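Metallo-carboxypeptidase (Pseudomonas aeruginosa, PDB 4A39) is a zinc-dependent M14 carboxypeptidase that probably trims residues from the C-termini of its substrates and resembles the mammalian cytosolic carboxypeptidases. Local coordinates at residues F67-A72 with L107-E112. Residues are numbered along the deposited sequence; the frame is centred on the assembly and turned at random.
Sequences FTLVNA and LHFQLE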
ATOM      1  N   PHE A  67     -12.988 -19.436  13.085  1.00  7.27           N
ATOM      2  CA  PHE A  67     -13.099 -18.020  13.418  1.00  6.60           C
ATOM      3  C   PHE A  67     -14.189 -17.301  12.637  1.00  6.01           C
ATOM      4  O   PHE A  67     -14.486 -17.658  11.495  1.00  4.84           O
ATOM      5  CB  PHE A  67     -11.769 -17.318  13.126  1.00  6.94           C
ATOM      6  CG  PHE A  67     -10.602 -17.865  13.897  1.00  6.50           C
ATOM      7  CD1 PHE A  67      -9.923 -18.998  13.450  1.00  5.81           C
ATOM      8  CD2 PHE A  67     -10.173 -17.241  15.066  1.00  7.81           C
ATOM      9  CE1 PHE A  67      -8.831 -19.501  14.153  1.00  4.71           C
ATOM     10  CE2 PHE A  67      -9.078 -17.736  15.780  1.00  5.33           C
ATOM     11  CZ  PHE A  67      -8.404 -18.870  15.321  1.00  6.06           C
ATOM     12  N   THR A  68     -14.769 -16.281  13.262  1.00  5.91           N
ATOM     13  CA  THR A  68     -15.792 -15.465  12.624  1.00  4.97           C
ATOM     14  C   THR A  68     -15.614 -13.997  12.993  1.00  6.45           C
ATOM     15  O   THR A  68     -15.518 -13.659  14.171  1.00  6.31           O
ATOM     16  CB  THR A  68     -17.225 -15.865  13.051  1.00  4.86           C
ATOM     17  OG1 THR A  68     -17.515 -17.195  12.602  1.00  5.62           O
ATOM     18  CG2 THR A  68     -18.244 -14.891  12.447  1.00  6.12           C
ATOM     19  N   LEU A  69     -15.537 -13.136  11.982  1.00  5.88           N
ATOM     20  CA  LEU A  69     -15.448 -11.698  12.214  1.00  6.65           C
ATOM     21  C   LEU A  69     -16.913 -11.303  12.048  1.00  6.72           C
ATOM     22  O   LEU A  69     -17.391 -11.076  10.936  1.00  7.15           O
ATOM     23  CB  LEU A  69     -14.558 -11.029  11.161  1.00  6.29           C
ATOM     24  CG  LEU A  69     -13.130 -11.585  11.098  1.00  6.77           C
ATOM     25  CD1 LEU A  69     -12.275 -10.697  10.200  1.00  6.65           C
ATOM     26  CD2 LEU A  69     -12.536 -11.642  12.506  1.00  6.83           C
ATOM     27  N   VAL A  70     -17.617 -11.254  13.175  1.00  7.93           N
ATOM     28  CA  VAL A  70     -19.049 -10.976  13.210  1.00  7.76           C
ATOM     29  C   VAL A  70     -19.559  -9.669  12.620  1.00  6.71           C
ATOM     30  O   VAL A  70     -20.718  -9.598  12.202  1.00  6.51           O
ATOM     31  CB  VAL A  70     -19.594 -11.080  14.654  1.00  8.10           C
ATOM     32  CG1 VAL A  70     -19.190 -12.411  15.269  1.00  9.30           C
ATOM     33  CG2 VAL A  70     -19.091  -9.914  15.492  1.00  9.03           C
ATOM     34  N   ASN A  71     -18.719  -8.639  12.573  1.00  6.12           N
ATOM     35  CA  ASN A  71     -19.172  -7.358  12.043  1.00  5.61           C
ATOM     36  C   ASN A  71     -18.621  -7.021  10.659  1.00  6.25           C
ATOM     37  O   ASN A  71     -18.628  -5.866  10.241  1.00  5.08           O
ATOM     38  CB  ASN A  71     -18.863  -6.232  13.042  1.00  6.88           C
ATOM     39  CG  ASN A  71     -17.376  -6.032  13.271  1.00  6.51           C
ATOM     40  OD1 ASN A  71     -16.562  -6.900  12.952  1.00  4.98           O
ATOM     41  ND2 ASN A  71     -17.016  -4.881  13.845  1.00  5.91           N
ATOM     42  N   ALA A  72     -18.164  -8.041   9.941  1.00  6.40           N
ATOM     43  CA  ALA A  72     -17.627  -7.840   8.597  1.00  6.35           C
ATOM     44  C   ALA A  72     -18.669  -7.169   7.694  1.00  7.43           C
ATOM     45  O   ALA A  72     -18.329  -6.388   6.806  1.00  7.31           O
ATOM     46  CB  ALA A  72     -17.196  -9.185   8.002  1.00  6.32           C
ATOM     47  N   LEU A 107     -17.339 -12.807   8.128  1.00  6.18           N
ATOM     48  CA  LEU A 107     -16.244 -13.510   7.463  1.00  5.26           C
ATOM     49  C   LEU A 107     -15.852 -14.678   8.350  1.00  5.43           C
ATOM     50  O   LEU A 107     -15.671 -14.508   9.555  1.00  5.82           O
ATOM     51  CB  LEU A 107     -15.022 -12.599   7.284  1.00  5.76           C
ATOM     52  CG  LEU A 107     -13.812 -13.263   6.609  1.00  6.99           C
ATOM     53  CD1 LEU A 107     -14.096 -13.432   5.124  1.00  8.90           C
ATOM     54  CD2 LEU A 107     -12.562 -12.427   6.810  1.00  6.49           C
ATOM     55  N   HIS A 108     -15.724 -15.859   7.751  1.00  4.67           N
ATOM     56  CA  HIS A 108     -15.341 -17.056   8.487  1.00  4.64           C
ATOM     57  C   HIS A 108     -14.079 -17.658   7.883  1.00  5.92           C
ATOM     58  O   HIS A 108     -13.890 -17.624   6.671  1.00  6.14           O
ATOM     59  CB  HIS A 108     -16.444 -18.121   8.415  1.00  6.34           C
ATOM     60  CG  HIS A 108     -17.808 -17.617   8.770  1.00  6.61           C
ATOM     61  ND1 HIS A 108     -18.719 -17.197   7.825  1.00  8.52           N
ATOM     62  CD2 HIS A 108     -18.410 -17.456   9.972  1.00  6.18           C
ATOM     63  CE1 HIS A 108     -19.826 -16.798   8.430  1.00  4.86           C
ATOM     64  NE2 HIS A 108     -19.663 -16.944   9.734  1.00  8.37           N
ATOM     65  N   PHE A 109     -13.211 -18.195   8.734  1.00  5.03           N
ATOM     66  CA  PHE A 109     -12.018 -18.876   8.259  1.00  4.34           C
ATOM     67  C   PHE A 109     -11.633 -19.961   9.258  1.00  5.44           C
ATOM     68  O   PHE A 109     -11.878 -19.828  10.462  1.00  5.27           O
ATOM     69  CB  PHE A 109     -10.864 -17.892   7.960  1.00  4.64           C
ATOM     70  CG  PHE A 109     -10.576 -16.889   9.049  1.00  4.14           C
ATOM     71  CD1 PHE A 109      -9.644 -17.169  10.047  1.00  4.19           C
ATOM     72  CD2 PHE A 109     -11.170 -15.632   9.020  1.00  5.77           C
ATOM     73  CE1 PHE A 109      -9.303 -16.204  10.998  1.00  4.30           C
ATOM     74  CE2 PHE A 109     -10.835 -14.656   9.971  1.00  6.39           C
ATOM     75  CZ  PHE A 109      -9.900 -14.946  10.958  1.00  4.84           C
ATOM     76  N   GLN A 110     -11.069 -21.053   8.747  1.00  5.15           N
ATOM     77  CA  GLN A 110     -10.696 -22.180   9.591  1.00  5.80           C
ATOM     78  C   GLN A 110      -9.244 -22.617   9.457  1.00  5.91           C
ATOM     79  O   GLN A 110      -8.626 -22.486   8.395  1.00  6.43           O
ATOM     80  CB  GLN A 110     -11.593 -23.392   9.292  1.00  5.58           C
ATOM     81  CG  GLN A 110     -13.102 -23.132   9.319  1.00  5.00           C
ATOM     82  CD  GLN A 110     -13.619 -22.459   8.057  1.00  6.63           C
ATOM     83  OE1 GLN A 110     -13.284 -22.861   6.942  1.00  7.07           O
ATOM     84  NE2 GLN A 110     -14.451 -21.436   8.230  1.00  6.44           N
ATOM     85  N   LEU A 111      -8.714 -23.165  10.546  1.00  5.83           N
ATOM     86  CA  LEU A 111      -7.346 -23.658  10.574  1.00  5.70           C
ATOM     87  C   LEU A 111      -7.150 -24.673  11.685  1.00  7.52           C
ATOM     88  O   LEU A 111      -7.652 -24.495  12.795  1.00  7.45           O
ATOM     89  CB  LEU A 111      -6.358 -22.506  10.800  1.00  6.22           C
ATOM     90  CG  LEU A 111      -4.887 -22.913  10.982  1.00  7.48           C
ATOM     91  CD1 LEU A 111      -4.328 -23.435   9.660  1.00  7.61           C
ATOM     92  CD2 LEU A 111      -4.078 -21.717  11.459  1.00  8.58           C
ATOM     93  N   GLU A 112      -6.444 -25.757  11.377  1.00  8.32           N
ATOM     94  CA  GLU A 112      -6.096 -26.745  12.391  1.00  9.22           C
ATOM     95  C   GLU A 112      -4.608 -26.433  12.534  1.00  8.45           C
ATOM     96  O   GLU A 112      -3.781 -26.947  11.775  1.00  9.40           O
ATOM     97  CB  GLU A 112      -6.288 -28.173  11.883  1.00 11.99           C
ATOM     98  CG  GLU A 112      -6.026 -29.215  12.960  1.00 14.35           C
ATOM     99  CD  GLU A 112      -6.119 -30.635  12.448  1.00 17.15           C
ATOM    100  OE1 GLU A 112      -7.099 -30.952  11.747  1.00 18.45           O
ATOM    101  OE2 GLU A 112      -5.213 -31.437  12.758  1.00 20.25           O
TER
HETATM  102  O   HOH W   1     -15.387 -20.437  10.831  1.00 10.57           O
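Leu69 O is gripped by two backbone amides, one from above and one from below the plane of its carbonyl group: Leu107 N, which donates across the strand pair, and Ala72 N, which closes a type I turn from Leu69 to Ala72. The turn brings Ala72 CB back to within 4.1 Å of Leu107 CB, so the chain leaving the strand still packs on its partner. Leu69 N in turn donates to Leu107 O at 2.8 Å, completing one hydrogen-bonded antiparallel pair. Phe67 and Phe109 form the next, with Phe67 N reaching Phe109 O in a nearly straight bond (N-H...O 168°). Phe67 O takes Phe109 N and also a water, which accepts from Gln110 NE2. Between these pairs sits the non-hydrogen-bonded pair Thr68 and His108, whose side chains run alongside each other; the His108 ring is held by Asp105 through NE2.

On the other face of the sheet, Phe109 CG lies between its backbone N and carbonyl carbon (chi1 49°), which swings the ring over toward Phe67. Phe67 CB sits above that ring, 3.8 Å from its centroid, as a CH-pi contact. The two ring planes are only 16° from parallel, but little of one ring lies over the other. Leu69 CG meets the edge of the Phe109 ring at CE2, and Leu69 CD1 touches Leu107 CD2.

Phe120 and Phe54, on strands 118-121 and 53-57 further along the sheet order, both pack against Phe67 and Phe109. Within the N-terminal domain's sheet, strand 65-69 lies between 106-111 and 36-39, and strand 96-103 borders 106-111 on its other side.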